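Local structure of phenylalanyl-tRNA synthetase beta chain (Pyrococcus horikoshii, 2CXI) at residues 11-16 / 116-121; 23-28 / 33-38; 82-87 / 276-281; 127-132 / 248-253; 200-205 / 232-237. The protein forms, as the N-terminal part of the beta subunit that includes the amino acid-editing domain, a piece of the synthetase that uses ATP to join phenylalanine to tRNA(Phe). One frame throughout, in Å; residues are numbered along the deposited sequence.

Contact 1: 11-16 / 116-121; sequences LERLIG and EDSLSQ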
# COMPACT_ATOMS: atom_id res chain seq x y z
N LEU A 11 -3.19 42.29 -13.27
CA LEU A 11 -1.81 42.60 -13.63
C LEU A 11 -1.07 43.38 -12.55
O LEU A 11 0.09 43.05 -12.19
CB LEU A 11 -1.83 43.46 -14.91
CG LEU A 11 -1.73 42.94 -16.35
CD1 LEU A 11 -1.23 41.53 -16.68
CD2 LEU A 11 -2.77 43.52 -17.31
N GLU A 12 -1.72 44.42 -12.03
CA GLU A 12 -1.13 45.28 -11.02
C GLU A 12 -0.86 44.57 -9.67
O GLU A 12 0.18 44.83 -9.06
CB GLU A 12 -1.96 46.57 -10.85
CG GLU A 12 -1.86 47.38 -12.16
CD GLU A 12 -2.71 48.63 -12.24
OE1 GLU A 12 -3.72 48.76 -11.49
OE2 GLU A 12 -2.35 49.51 -13.09
N ARG A 13 -1.76 43.70 -9.22
CA ARG A 13 -1.46 42.88 -8.01
C ARG A 13 -0.26 41.97 -8.26
O ARG A 13 0.58 41.82 -7.38
CB ARG A 13 -2.68 42.13 -7.47
CG ARG A 13 -3.30 41.05 -8.36
CD ARG A 13 -4.18 40.03 -7.62
NE ARG A 13 -4.90 39.16 -8.54
CZ ARG A 13 -5.96 38.44 -8.19
NH1 ARG A 13 -6.43 38.48 -6.93
NH2 ARG A 13 -6.57 37.67 -9.08
N LEU A 14 -0.14 41.43 -9.48
CA LEU A 14 0.98 40.57 -9.84
C LEU A 14 2.32 41.33 -9.93
O LEU A 14 3.36 40.89 -9.41
CB LEU A 14 0.66 39.80 -11.14
CG LEU A 14 -0.44 38.73 -11.07
CD1 LEU A 14 -0.85 38.35 -12.50
CD2 LEU A 14 0.06 37.50 -10.26
N ILE A 15 2.31 42.50 -10.57
CA ILE A 15 3.51 43.32 -10.66
C ILE A 15 3.78 43.98 -9.32
O ILE A 15 4.92 44.20 -8.98
CB ILE A 15 3.29 44.47 -11.73
CG1 ILE A 15 3.17 43.82 -13.14
CG2 ILE A 15 4.42 45.47 -11.63
CD1 ILE A 15 2.41 44.69 -14.14
N GLY A 16 2.71 44.32 -8.61
CA GLY A 16 2.80 44.84 -7.23
C GLY A 16 2.63 46.36 -7.16
O GLY A 16 2.76 46.95 -6.09
N GLU A 116 -12.06 35.07 -9.27
CA GLU A 116 -12.57 35.14 -10.64
C GLU A 116 -11.44 35.42 -11.64
O GLU A 116 -11.39 34.79 -12.68
CB GLU A 116 -13.66 36.22 -10.81
CG GLU A 116 -15.06 35.77 -10.34
CD GLU A 116 -16.09 36.90 -10.37
OE1 GLU A 116 -15.89 37.90 -11.15
OE2 GLU A 116 -17.11 36.80 -9.61
N ASP A 117 -10.58 36.39 -11.34
CA ASP A 117 -9.48 36.76 -12.25
C ASP A 117 -8.46 35.62 -12.45
O ASP A 117 -8.10 35.30 -13.58
CB ASP A 117 -8.78 37.99 -11.76
CG ASP A 117 -9.52 39.30 -12.15
OD1 ASP A 117 -10.57 39.26 -12.82
OD2 ASP A 117 -9.08 40.42 -11.82
N SER A 118 -7.96 35.06 -11.35
CA SER A 118 -6.96 33.97 -11.47
C SER A 118 -7.53 32.72 -12.11
O SER A 118 -6.88 32.08 -12.95
CB SER A 118 -6.26 33.67 -10.16
OG SER A 118 -7.14 33.38 -9.11
N LEU A 119 -8.77 32.36 -11.76
CA LEU A 119 -9.39 31.19 -12.40
C LEU A 119 -9.63 31.38 -13.90
O LEU A 119 -9.43 30.47 -14.72
CB LEU A 119 -10.72 30.86 -11.69
CG LEU A 119 -11.44 29.58 -12.08
CD1 LEU A 119 -10.44 28.37 -11.96
CD2 LEU A 119 -12.71 29.47 -11.15
N SER A 120 -10.06 32.58 -14.27
CA SER A 120 -10.31 32.82 -15.66
C SER A 120 -8.97 32.88 -16.47
O SER A 120 -8.93 32.37 -17.59
CB SER A 120 -11.24 34.04 -15.85
OG SER A 120 -10.57 35.11 -16.43
N GLN A 121 -7.91 33.45 -15.91
CA GLN A 121 -6.60 33.42 -16.57
C GLN A 121 -6.07 31.97 -16.81
O GLN A 121 -5.53 31.63 -17.89
CB GLN A 121 -5.59 34.22 -15.75
CG GLN A 121 -5.72 35.74 -15.88
CD GLN A 121 -5.67 36.16 -17.35
OE1 GLN A 121 -4.66 35.92 -18.03
NE2 GLN A 121 -6.78 36.67 -17.86

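Contact 2: 23-28 / 33-38; sequences EWEDLV and CELDDV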
# COMPACT_ATOMS: atom_id res chain seq x y z
N GLU A 23 0.76 55.12 -19.04
CA GLU A 23 1.97 54.32 -18.73
C GLU A 23 1.86 52.85 -19.24
O GLU A 23 2.85 52.26 -19.70
CB GLU A 23 2.24 54.33 -17.24
CG GLU A 23 2.74 55.69 -16.72
CD GLU A 23 2.84 55.76 -15.21
OE1 GLU A 23 1.99 55.19 -14.53
OE2 GLU A 23 3.78 56.45 -14.72
N TRP A 24 0.64 52.30 -19.18
CA TRP A 24 0.34 50.94 -19.67
C TRP A 24 0.66 50.76 -21.15
O TRP A 24 1.03 49.67 -21.59
CB TRP A 24 -1.10 50.52 -19.33
CG TRP A 24 -1.16 49.76 -17.99
CD1 TRP A 24 -1.67 50.19 -16.79
CD2 TRP A 24 -0.62 48.45 -17.74
NE1 TRP A 24 -1.51 49.23 -15.82
CE2 TRP A 24 -0.83 48.16 -16.36
CE3 TRP A 24 0.08 47.52 -18.53
CZ2 TRP A 24 -0.42 46.95 -15.78
CZ3 TRP A 24 0.48 46.30 -17.95
CH2 TRP A 24 0.24 46.05 -16.58
N GLU A 25 0.57 51.86 -21.88
CA GLU A 25 0.89 51.87 -23.30
C GLU A 25 2.32 51.48 -23.50
O GLU A 25 2.60 50.76 -24.44
CB GLU A 25 0.69 53.27 -23.90
CG GLU A 25 -0.76 53.71 -23.90
CD GLU A 25 -1.58 53.12 -25.03
OE1 GLU A 25 -1.01 52.54 -25.97
OE2 GLU A 25 -2.81 53.24 -24.96
N ASP A 26 3.23 51.96 -22.65
CA ASP A 26 4.64 51.53 -22.75
C ASP A 26 4.88 50.13 -22.18
O ASP A 26 5.71 49.36 -22.68
CB ASP A 26 5.57 52.53 -22.04
CG ASP A 26 5.43 53.95 -22.62
OD1 ASP A 26 5.31 54.08 -23.85
OD2 ASP A 26 5.39 54.95 -21.92
N LEU A 27 4.17 49.82 -21.09
CA LEU A 27 4.34 48.57 -20.38
C LEU A 27 4.06 47.35 -21.25
O LEU A 27 4.82 46.38 -21.21
CB LEU A 27 3.38 48.54 -19.18
CG LEU A 27 3.99 48.78 -17.80
CD1 LEU A 27 5.19 49.73 -17.71
CD2 LEU A 27 2.88 49.10 -16.78
N VAL A 28 2.97 47.39 -22.00
CA VAL A 28 2.60 46.21 -22.78
C VAL A 28 3.72 45.79 -23.76
O VAL A 28 3.95 44.61 -23.95
CB VAL A 28 1.23 46.34 -23.48
CG1 VAL A 28 0.08 46.51 -22.45
CG2 VAL A 28 1.21 47.50 -24.53
N CYS A 33 3.77 42.54 -26.34
CA CYS A 33 2.46 42.63 -26.91
C CYS A 33 1.96 44.05 -27.12
O CYS A 33 2.62 45.01 -26.74
CB CYS A 33 1.45 41.79 -26.16
SG CYS A 33 1.35 42.19 -24.45
N GLU A 34 0.81 44.14 -27.78
CA GLU A 34 0.19 45.42 -28.07
C GLU A 34 -1.16 45.51 -27.38
O GLU A 34 -1.82 44.49 -27.15
CB GLU A 34 -0.01 45.56 -29.59
CG GLU A 34 1.28 45.52 -30.38
CD GLU A 34 1.93 46.89 -30.57
OE1 GLU A 34 1.30 47.94 -30.27
OE2 GLU A 34 3.11 46.90 -31.04
N LEU A 35 -1.53 46.72 -27.01
CA LEU A 35 -2.81 46.96 -26.42
C LEU A 35 -3.88 47.02 -27.50
O LEU A 35 -4.03 48.04 -28.20
CB LEU A 35 -2.78 48.29 -25.66
CG LEU A 35 -3.15 48.35 -24.19
CD1 LEU A 35 -3.30 49.83 -23.74
CD2 LEU A 35 -4.38 47.47 -23.79
N ASP A 36 -4.60 45.91 -27.67
CA ASP A 36 -5.61 45.83 -28.72
C ASP A 36 -6.92 46.53 -28.35
O ASP A 36 -7.61 47.06 -29.24
CB ASP A 36 -5.91 44.37 -29.07
CG ASP A 36 -6.62 44.22 -30.39
OD1 ASP A 36 -6.09 44.76 -31.40
OD2 ASP A 36 -7.71 43.62 -30.51
N ASP A 37 -7.27 46.51 -27.06
CA ASP A 37 -8.50 47.20 -26.61
C ASP A 37 -8.40 47.46 -25.12
O ASP A 37 -7.61 46.82 -24.44
CB ASP A 37 -9.73 46.33 -26.89
CG ASP A 37 -11.04 47.16 -26.99
OD1 ASP A 37 -11.02 48.42 -26.97
OD2 ASP A 37 -12.14 46.59 -27.04
N VAL A 38 -9.19 48.42 -24.63
CA VAL A 38 -9.35 48.72 -23.20
C VAL A 38 -10.84 49.01 -23.02
O VAL A 38 -11.41 49.79 -23.79
CB VAL A 38 -8.52 49.96 -22.72
CG1 VAL A 38 -8.78 50.28 -21.21
CG2 VAL A 38 -6.99 49.80 -23.03

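Contact 3: 82-87 / 276-281; sequences YEVKKS and PDLTPK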
# COMPACT_ATOMS: atom_id res chain seq x y z
N TYR A 82 12.50 28.73 -9.25
CA TYR A 82 11.32 27.89 -8.97
C TYR A 82 11.67 26.66 -8.13
O TYR A 82 12.42 25.80 -8.60
CB TYR A 82 10.70 27.44 -10.30
CG TYR A 82 10.19 28.59 -11.13
CD1 TYR A 82 8.98 29.22 -10.80
CD2 TYR A 82 10.89 29.02 -12.24
CE1 TYR A 82 8.52 30.29 -11.53
CE2 TYR A 82 10.42 30.08 -13.00
CZ TYR A 82 9.26 30.71 -12.64
OH TYR A 82 8.83 31.76 -13.40
N GLU A 83 11.15 26.55 -6.92
CA GLU A 83 11.45 25.35 -6.14
C GLU A 83 10.40 24.26 -6.46
O GLU A 83 9.20 24.54 -6.55
CB GLU A 83 11.46 25.70 -4.66
CG GLU A 83 11.73 24.57 -3.70
CD GLU A 83 11.08 24.85 -2.37
OE1 GLU A 83 11.59 25.71 -1.63
OE2 GLU A 83 10.05 24.22 -2.06
N VAL A 84 10.84 23.04 -6.69
CA VAL A 84 9.90 21.97 -6.95
C VAL A 84 10.20 20.94 -5.88
O VAL A 84 11.35 20.52 -5.73
CB VAL A 84 10.06 21.39 -8.37
CG1 VAL A 84 9.16 20.13 -8.59
CG2 VAL A 84 9.72 22.46 -9.41
N LYS A 85 9.19 20.56 -5.12
CA LYS A 85 9.35 19.45 -4.17
C LYS A 85 8.54 18.24 -4.64
O LYS A 85 7.48 18.40 -5.19
CB LYS A 85 8.87 19.89 -2.80
CG LYS A 85 9.75 20.98 -2.24
CD LYS A 85 9.79 20.95 -0.74
CE LYS A 85 8.99 22.06 -0.14
NZ LYS A 85 9.42 22.28 1.27
N LYS A 86 9.01 17.02 -4.39
CA LYS A 86 8.23 15.84 -4.78
C LYS A 86 6.96 15.70 -3.98
O LYS A 86 6.98 15.86 -2.75
CB LYS A 86 9.05 14.57 -4.64
CG LYS A 86 10.32 14.62 -5.43
CD LYS A 86 10.68 13.23 -5.85
CE LYS A 86 11.40 12.50 -4.77
NZ LYS A 86 11.89 11.21 -5.34
N SER A 87 5.83 15.47 -4.67
CA SER A 87 4.63 15.01 -4.03
C SER A 87 4.77 13.50 -3.78
O SER A 87 5.75 12.86 -4.15
CB SER A 87 3.39 15.29 -4.89
OG SER A 87 3.37 14.45 -6.04
N PRO A 276 6.89 18.36 -13.00
CA PRO A 276 7.66 19.06 -14.04
C PRO A 276 9.14 19.05 -13.75
O PRO A 276 9.58 18.90 -12.59
CB PRO A 276 7.15 20.52 -13.95
CG PRO A 276 6.83 20.68 -12.42
CD PRO A 276 6.25 19.31 -12.05
N ASP A 277 9.92 19.21 -14.80
CA ASP A 277 11.36 19.42 -14.64
C ASP A 277 11.66 20.86 -15.01
O ASP A 277 11.63 21.21 -16.19
CB ASP A 277 12.08 18.49 -15.60
CG ASP A 277 13.61 18.63 -15.54
OD1 ASP A 277 14.18 19.50 -14.82
OD2 ASP A 277 14.31 17.89 -16.23
N LEU A 278 11.97 21.69 -14.01
CA LEU A 278 12.19 23.10 -14.26
C LEU A 278 13.68 23.47 -14.20
O LEU A 278 14.02 24.63 -13.98
CB LEU A 278 11.39 23.93 -13.29
CG LEU A 278 9.86 23.81 -13.45
CD1 LEU A 278 9.24 24.70 -12.39
CD2 LEU A 278 9.34 24.25 -14.84
N THR A 279 14.56 22.48 -14.39
CA THR A 279 16.00 22.74 -14.51
C THR A 279 16.24 23.81 -15.60
O THR A 279 15.79 23.64 -16.75
CB THR A 279 16.69 21.45 -14.96
OG1 THR A 279 16.51 20.46 -13.96
CG2 THR A 279 18.21 21.63 -15.08
N PRO A 280 16.96 24.89 -15.27
CA PRO A 280 17.20 25.95 -16.26
C PRO A 280 17.81 25.37 -17.52
O PRO A 280 18.55 24.37 -17.45
CB PRO A 280 18.12 26.93 -15.51
CG PRO A 280 17.85 26.66 -14.06
CD PRO A 280 17.57 25.20 -13.97
N LYS A 281 17.45 25.91 -18.67
CA LYS A 281 18.10 25.52 -19.90
C LYS A 281 19.37 26.35 -20.16
O LYS A 281 19.58 27.41 -19.56
CB LYS A 281 17.15 25.57 -21.06
CG LYS A 281 15.97 24.60 -20.90
CD LYS A 281 14.89 24.96 -21.90
CE LYS A 281 13.76 23.94 -21.92
NZ LYS A 281 13.05 24.06 -23.24

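Contact 4: 127-132 / 248-253; sequences EKIALT and NVMVTA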
# COMPACT_ATOMS: atom_id res chain seq x y z
N GLU A 127 -6.72 27.17 -22.79
CA GLU A 127 -7.25 27.21 -24.14
C GLU A 127 -6.26 27.80 -25.14
O GLU A 127 -6.14 27.29 -26.24
CB GLU A 127 -8.56 28.02 -24.19
CG GLU A 127 -9.68 27.45 -23.32
CD GLU A 127 -10.88 28.39 -23.10
OE1 GLU A 127 -10.88 29.57 -23.57
OE2 GLU A 127 -11.84 27.95 -22.44
N LYS A 128 -5.61 28.90 -24.80
CA LYS A 128 -4.67 29.55 -25.76
C LYS A 128 -3.49 28.64 -26.07
O LYS A 128 -3.07 28.51 -27.22
CB LYS A 128 -4.15 30.88 -25.23
CG LYS A 128 -5.25 31.90 -24.95
CD LYS A 128 -5.94 32.41 -26.24
CE LYS A 128 -7.23 33.12 -25.87
NZ LYS A 128 -7.86 33.80 -27.08
N ILE A 129 -2.94 27.97 -25.05
CA ILE A 129 -1.86 27.00 -25.35
C ILE A 129 -2.35 25.88 -26.29
O ILE A 129 -1.68 25.54 -27.28
CB ILE A 129 -1.22 26.40 -24.05
CG1 ILE A 129 -0.50 27.53 -23.26
CG2 ILE A 129 -0.24 25.25 -24.44
CD1 ILE A 129 0.06 27.07 -21.95
N ALA A 130 -3.49 25.30 -25.96
CA ALA A 130 -4.05 24.19 -26.75
C ALA A 130 -4.39 24.59 -28.17
O ALA A 130 -4.22 23.80 -29.08
CB ALA A 130 -5.28 23.61 -26.07
N LEU A 131 -4.89 25.80 -28.37
CA LEU A 131 -5.28 26.22 -29.73
C LEU A 131 -4.10 26.37 -30.67
O LEU A 131 -4.10 25.79 -31.76
CB LEU A 131 -6.07 27.54 -29.69
CG LEU A 131 -6.37 28.31 -30.99
CD1 LEU A 131 -7.27 27.57 -31.95
CD2 LEU A 131 -7.03 29.64 -30.56
N THR A 132 -3.13 27.19 -30.24
CA THR A 132 -2.01 27.67 -31.05
C THR A 132 -0.80 26.73 -30.98
O THR A 132 -0.39 26.12 -31.96
CB THR A 132 -1.54 29.04 -30.49
OG1 THR A 132 -2.66 29.94 -30.44
CG2 THR A 132 -0.60 29.70 -31.43
N ASN A 248 5.28 23.30 -18.06
CA ASN A 248 6.15 24.27 -17.46
C ASN A 248 5.53 25.66 -17.46
O ASN A 248 5.63 26.37 -16.46
CB ASN A 248 7.51 24.28 -18.15
CG ASN A 248 8.33 22.95 -17.91
OD1 ASN A 248 9.38 22.71 -18.55
ND2 ASN A 248 7.88 22.16 -16.98
N VAL A 249 4.95 26.05 -18.60
CA VAL A 249 4.24 27.32 -18.68
C VAL A 249 3.10 27.38 -17.61
O VAL A 249 3.00 28.34 -16.85
CB VAL A 249 3.74 27.58 -20.13
CG1 VAL A 249 2.71 28.73 -20.17
CG2 VAL A 249 4.94 27.84 -21.08
N MSE A 250 2.26 26.34 -17.56
CA MSE A 250 1.13 26.28 -16.60
C MSE A 250 1.59 26.43 -15.15
O MSE A 250 1.02 27.22 -14.40
CB MSE A 250 0.34 24.96 -16.71
CG MSE A 250 -0.45 24.76 -18.00
SE MSE A 250 -1.87 26.19 -18.31
CE MSE A 250 -2.56 26.40 -16.54
N VAL A 251 2.56 25.61 -14.74
CA VAL A 251 2.98 25.64 -13.33
C VAL A 251 3.75 26.92 -12.93
O VAL A 251 3.63 27.35 -11.79
CB VAL A 251 3.83 24.37 -12.91
CG1 VAL A 251 3.08 23.07 -13.26
CG2 VAL A 251 5.22 24.36 -13.57
N THR A 252 4.55 27.49 -13.83
CA THR A 252 5.21 28.74 -13.51
C THR A 252 4.23 29.91 -13.49
O THR A 252 4.41 30.83 -12.70
CB THR A 252 6.45 29.04 -14.40
OG1 THR A 252 6.07 29.09 -15.78
CG2 THR A 252 7.50 27.87 -14.30
N ALA A 253 3.19 29.87 -14.31
CA ALA A 253 2.15 30.89 -14.18
C ALA A 253 1.51 30.84 -12.77
O ALA A 253 1.34 31.87 -12.11
CB ALA A 253 1.10 30.73 -15.27

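Contact 5: 200-205 / 232-237; sequences PLLIDS and FIDVTG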
# COMPACT_ATOMS: atom_id res chain seq x y z
N PRO A 200 -8.46 7.44 -24.84
CA PRO A 200 -7.68 7.78 -23.64
C PRO A 200 -8.64 8.19 -22.52
O PRO A 200 -9.62 8.91 -22.77
CB PRO A 200 -6.83 9.00 -24.08
CG PRO A 200 -6.95 9.06 -25.61
CD PRO A 200 -8.28 8.44 -25.92
N LEU A 201 -8.37 7.71 -21.32
CA LEU A 201 -9.16 8.08 -20.17
C LEU A 201 -8.20 8.40 -19.00
O LEU A 201 -7.24 7.68 -18.77
CB LEU A 201 -10.12 6.94 -19.81
CG LEU A 201 -11.46 7.32 -19.21
CD1 LEU A 201 -12.24 8.19 -20.20
CD2 LEU A 201 -12.25 6.03 -18.89
N LEU A 202 -8.49 9.48 -18.29
CA LEU A 202 -7.75 9.84 -17.08
C LEU A 202 -8.65 9.54 -15.87
O LEU A 202 -9.70 10.14 -15.74
CB LEU A 202 -7.41 11.35 -17.11
CG LEU A 202 -6.45 11.89 -16.04
CD1 LEU A 202 -5.04 11.14 -15.99
CD2 LEU A 202 -6.34 13.44 -16.16
N ILE A 203 -8.23 8.61 -15.02
CA ILE A 203 -9.13 8.01 -14.02
C ILE A 203 -8.39 7.82 -12.70
O ILE A 203 -7.15 7.56 -12.69
CB ILE A 203 -9.73 6.67 -14.58
CG1 ILE A 203 -10.76 6.08 -13.59
CG2 ILE A 203 -8.71 5.62 -14.80
CD1 ILE A 203 -11.73 5.07 -14.27
N ASP A 204 -9.09 7.99 -11.58
CA ASP A 204 -8.38 7.89 -10.33
C ASP A 204 -8.52 6.47 -9.76
O ASP A 204 -9.11 5.58 -10.41
CB ASP A 204 -8.73 9.01 -9.32
CG ASP A 204 -10.09 8.81 -8.61
OD1 ASP A 204 -10.77 7.78 -8.80
OD2 ASP A 204 -10.53 9.67 -7.81
N SER A 205 -7.95 6.28 -8.58
CA SER A 205 -7.82 4.92 -7.99
C SER A 205 -9.11 4.27 -7.52
O SER A 205 -9.14 3.06 -7.28
CB SER A 205 -6.84 4.95 -6.86
OG SER A 205 -5.60 4.92 -7.51
N PHE A 232 -4.35 19.77 -9.70
CA PHE A 232 -3.66 18.68 -10.36
C PHE A 232 -3.77 18.99 -11.88
O PHE A 232 -4.88 19.24 -12.41
CB PHE A 232 -4.32 17.33 -9.99
CG PHE A 232 -3.75 16.14 -10.76
CD1 PHE A 232 -4.46 15.58 -11.85
CD2 PHE A 232 -2.51 15.58 -10.39
CE1 PHE A 232 -3.93 14.48 -12.57
CE2 PHE A 232 -1.98 14.48 -11.12
CZ PHE A 232 -2.69 13.94 -12.19
N ILE A 233 -2.64 19.03 -12.55
CA ILE A 233 -2.65 19.41 -14.00
C ILE A 233 -2.18 18.24 -14.85
O ILE A 233 -1.18 17.60 -14.50
CB ILE A 233 -1.73 20.64 -14.25
CG1 ILE A 233 -2.16 21.88 -13.41
CG2 ILE A 233 -1.68 21.01 -15.81
CD1 ILE A 233 -0.95 22.81 -13.13
N ASP A 234 -2.87 17.94 -15.95
CA ASP A 234 -2.38 16.92 -16.89
C ASP A 234 -2.16 17.58 -18.25
O ASP A 234 -2.94 18.47 -18.63
CB ASP A 234 -3.30 15.69 -16.99
CG ASP A 234 -4.47 15.88 -17.99
OD1 ASP A 234 -4.48 15.22 -19.07
OD2 ASP A 234 -5.41 16.67 -17.80
N VAL A 235 -1.12 17.16 -18.96
CA VAL A 235 -0.93 17.60 -20.33
C VAL A 235 -0.62 16.39 -21.16
O VAL A 235 0.27 15.62 -20.80
CB VAL A 235 0.25 18.57 -20.47
CG1 VAL A 235 0.22 19.24 -21.88
CG2 VAL A 235 0.28 19.62 -19.31
N THR A 236 -1.37 16.23 -22.25
CA THR A 236 -1.18 15.09 -23.14
C THR A 236 -0.86 15.53 -24.57
O THR A 236 -1.23 16.65 -24.99
CB THR A 236 -2.41 14.17 -23.16
OG1 THR A 236 -3.58 14.95 -23.47
CG2 THR A 236 -2.67 13.51 -21.74
N GLY A 237 -0.26 14.61 -25.32
CA GLY A 237 -0.01 14.87 -26.73
C GLY A 237 0.95 13.86 -27.31
O GLY A 237 1.05 12.73 -26.81

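Contact 1: 11-16 / 116-121
The flat guanidinium of Arg13 presents an edge to the backbone of Ser118, whose N lies in the guanidinium plane 3.7 Å from NH2, while CB of Asp117 comes obliquely to the same nitrogen, with NH2 and CB 3.5 Å apart. An arginine from helix 8-15 thus reaches the first turn of helix 116-133, a bridge between the N-terminal part of the chain and a helix within the B3/4 region. No hydrogen bond joins the two segments: NH2 and the Ser118 N are both donors, and they meet merely as neighbours. Arginine suits the place because its long chain can span the separation between the helices. Its CG sits between the backbone N and the carbonyl carbon (chi1 65°), and from there the chain runs extended to NE, carrying the charged group straight across. The grip is supplied by acids just beside the segments, since NH1 forms a salt bridge with Asp115 and NE one with Asp10, which together fix the rotation of the guanidinium. Asp117 does not compete for it. Its carboxylate plane stands 86° from that of the guanidinium, and OD2 remains 4.6 Å from Arg13 NH2, close enough that the opposite charges probably attract, though no salt bridge forms. That carboxylate is engaged by Lys44 at OD1 and by Ser7 at OD2. The small side chain of Ser118 fits here, its CB 4.2 Å from Arg13 NH2 and its OG turned back to hydrogen-bond with the backbone N of Asp115.

Contact 2: 23-28 / 33-38
With chi1 at -62°, Val28 places CG1 beside its own backbone N, facing Leu35, and CG2 between that N and the carbonyl carbon, over the backbone of the strand. The arrangement is a helix and, after a short turn, a strand that returns obliquely across it. The axes of 23-28 and 33-38 lie 7.6 Å apart at 135°, and strand 33-41 forms one margin of the three-stranded antiparallel sheet near the N-terminus. Branched Val28 packs between helix and strand: its CG2 rests 3.8 Å from Leu35 N, and its CG1 packs 4.1 Å from Leu35 CG, the two side chains crossing at about a right angle. One turn earlier in the helix, Glu25 bends at chi2 (-80°) and brings its carboxylate to a Leu35 methyl, with OE2 3.7 Å from CD1. Leu35 is long enough to meet both helix residues while also touching Phe47 of the central strand. Farther along, Asp36 and Asp37 both face Lys48 in a classic beta bulge. At the turn itself, Cys33 N donates to Val28 O over 3.2 Å, approaching from above the carbonyl plane.

Contact 3: 82-87 / 276-281
Leu278 pushes one methyl, CD1, against the base of the Tyr82 side chain, 3.7 Å from its CB and 4.2 Å from its CG, meeting the ring obliquely. The same methyl touches Val84, with CD1 and CG2 3.8 Å apart, and so lies against two residues that point to the same side of an extended chain. A leucine suits this position: CG stands beside its backbone N, opposite the carbonyl carbon (chi1 -65°), and a single terminal methyl can then serve both neighbours. Val84 crosses Leu278 at about a right angle and turns its other methyl toward the backbone of Pro276, CG1 to O being 4.2 Å. The two segments come from different parts of the fold. Residues 82-87 lead into strand 84-93, which runs parallel to strand 260-267 in the large mixed sheet, whereas 276-281 is the connection from strand 272-275 of that sheet to strand 281-286 in the B5 region. Both pack on helix 240-255, Tyr82 resting on Thr252 and Leu278 on Asn248. Local features probably restrain the connection. Pro276 follows a cis peptide bond and packs on Leu247 and Ile261, and just after it Asp277 closes an Asx turn, its OD1 accepting from Thr279 N at 3.0 Å. Threonine adds a second donor at the same place: its hydroxyl OG1 gives a 2.7 Å hydrogen bond to Asp277 OD1 on the syn lone pair, while the backbone N comes to the anti side, 32° out of the carboxylate plane.

Contact 4: 127-132 / 248-253
Apolar contact comes first: Ile129 CD1 reaches from helix 116-133 to Val249 CG1, 3.6 Å away, on helix 240-255. The two side chains lie alongside each other, pointing opposite ways, and the far methyl of isoleucine bridges the separation of the backbones, whose nearest CA atoms, those of Ile129 and Val249, are 9.0 Å apart. CG1 of Ile129 stands beside its backbone N (chi1 -65°), and the extended chi2 carries CD1 outward. The same CD1 lies 4.2 Å from SE of Met250, a selenomethionine here, whose flexible chain also packs on Met122 and Leu125. Both helices rest on strand 140-146, where Ile142 touches Ile129 as well as Met250.

No hydrogen bond crosses between the two segments. Within 248-253, Asn248 O accepts from Thr252 N at 3.1 Å and from Thr252 OG1 at 2.8 Å, the donors coming from opposite faces of its plane, so a hydroxyl is accommodated in a buried helix without needing a partner across the contact. On the other side, helix 116-133 widens into a pi-type turn at 129-132.

With no polar bond between 127-132 and 248-253, their attraction is van der Waals and hydrophobic, which rewards close fit in the B3/4 core rather than one exact bond direction.

Contact 5: 200-205 / 232-237
Leu202 gives up the most surface in this contact, and one methyl does the touching. Its CD2 stands over the face of the Asp234 carboxylate, almost directly above CG at 3.6 Å, with OD2 of Asp234 only slightly farther from CD2, at 3.7 Å. The two side chains approach from opposite directions. With CB of Leu202 already directed at the other strand, CG anti to the backbone N (chi1 -171°) carries CD2 onto Asp234. Asp234 turns its flat group to meet it: CG lies between the backbone N and the carbonyl carbon (chi1 85°), and the rotation at chi2 leaves the broad side of the carboxylate, not its oxygen edge, against the methyl. This apolar cover on one face probably limits how the buried group can swing, while Tyr106 and Phe145 also touch the Asp234 side chain. Phe232, two residues earlier and on the same side of its strand, offers an edge to the same leucine, CE1 and CD2 lying 4.4 Å apart near the ring plane. The broad, apolar ring suits this buried place, where it also touches Ile108. The strands are not hydrogen-bonded to each other, and their nearest CA atoms, of Leu202 and Asp234, are 8.9 Å apart; they face one another across the interior of the curled mixed sheet in the B3/4 region. Strand 231-237 lies between 103-110 and 140-146, and strand 199-204 between 154-159 and 209-212, with Leu202 touching Phe145, Ile154 and Leu210 from these surrounding strands.

Contacts 1 and 2 adjoin in the N-terminal part, where Glu12 OE2 probably hydrogen-bonds to Trp24 NE1 at 2.9 Å. Helix 116-133 then carries contact 1 toward contact 4, whose centre is 16 Å away. Contact 4 lies near the middle of the chain and touches two others: contact 3 through Tyr82 CZ and Thr252 CB, 3.7 Å apart, and contact 5 through Val251 CG1 and Ile233 CD1, 4.0 Å apart. Contacts 2 and 5 lie on opposite sides of the chain's centre, about 37 Å between centres. Of the five, contact 4 approaches the predicted magnesium site, the side chains of Val249 and Asp331 being about 9 Å apart.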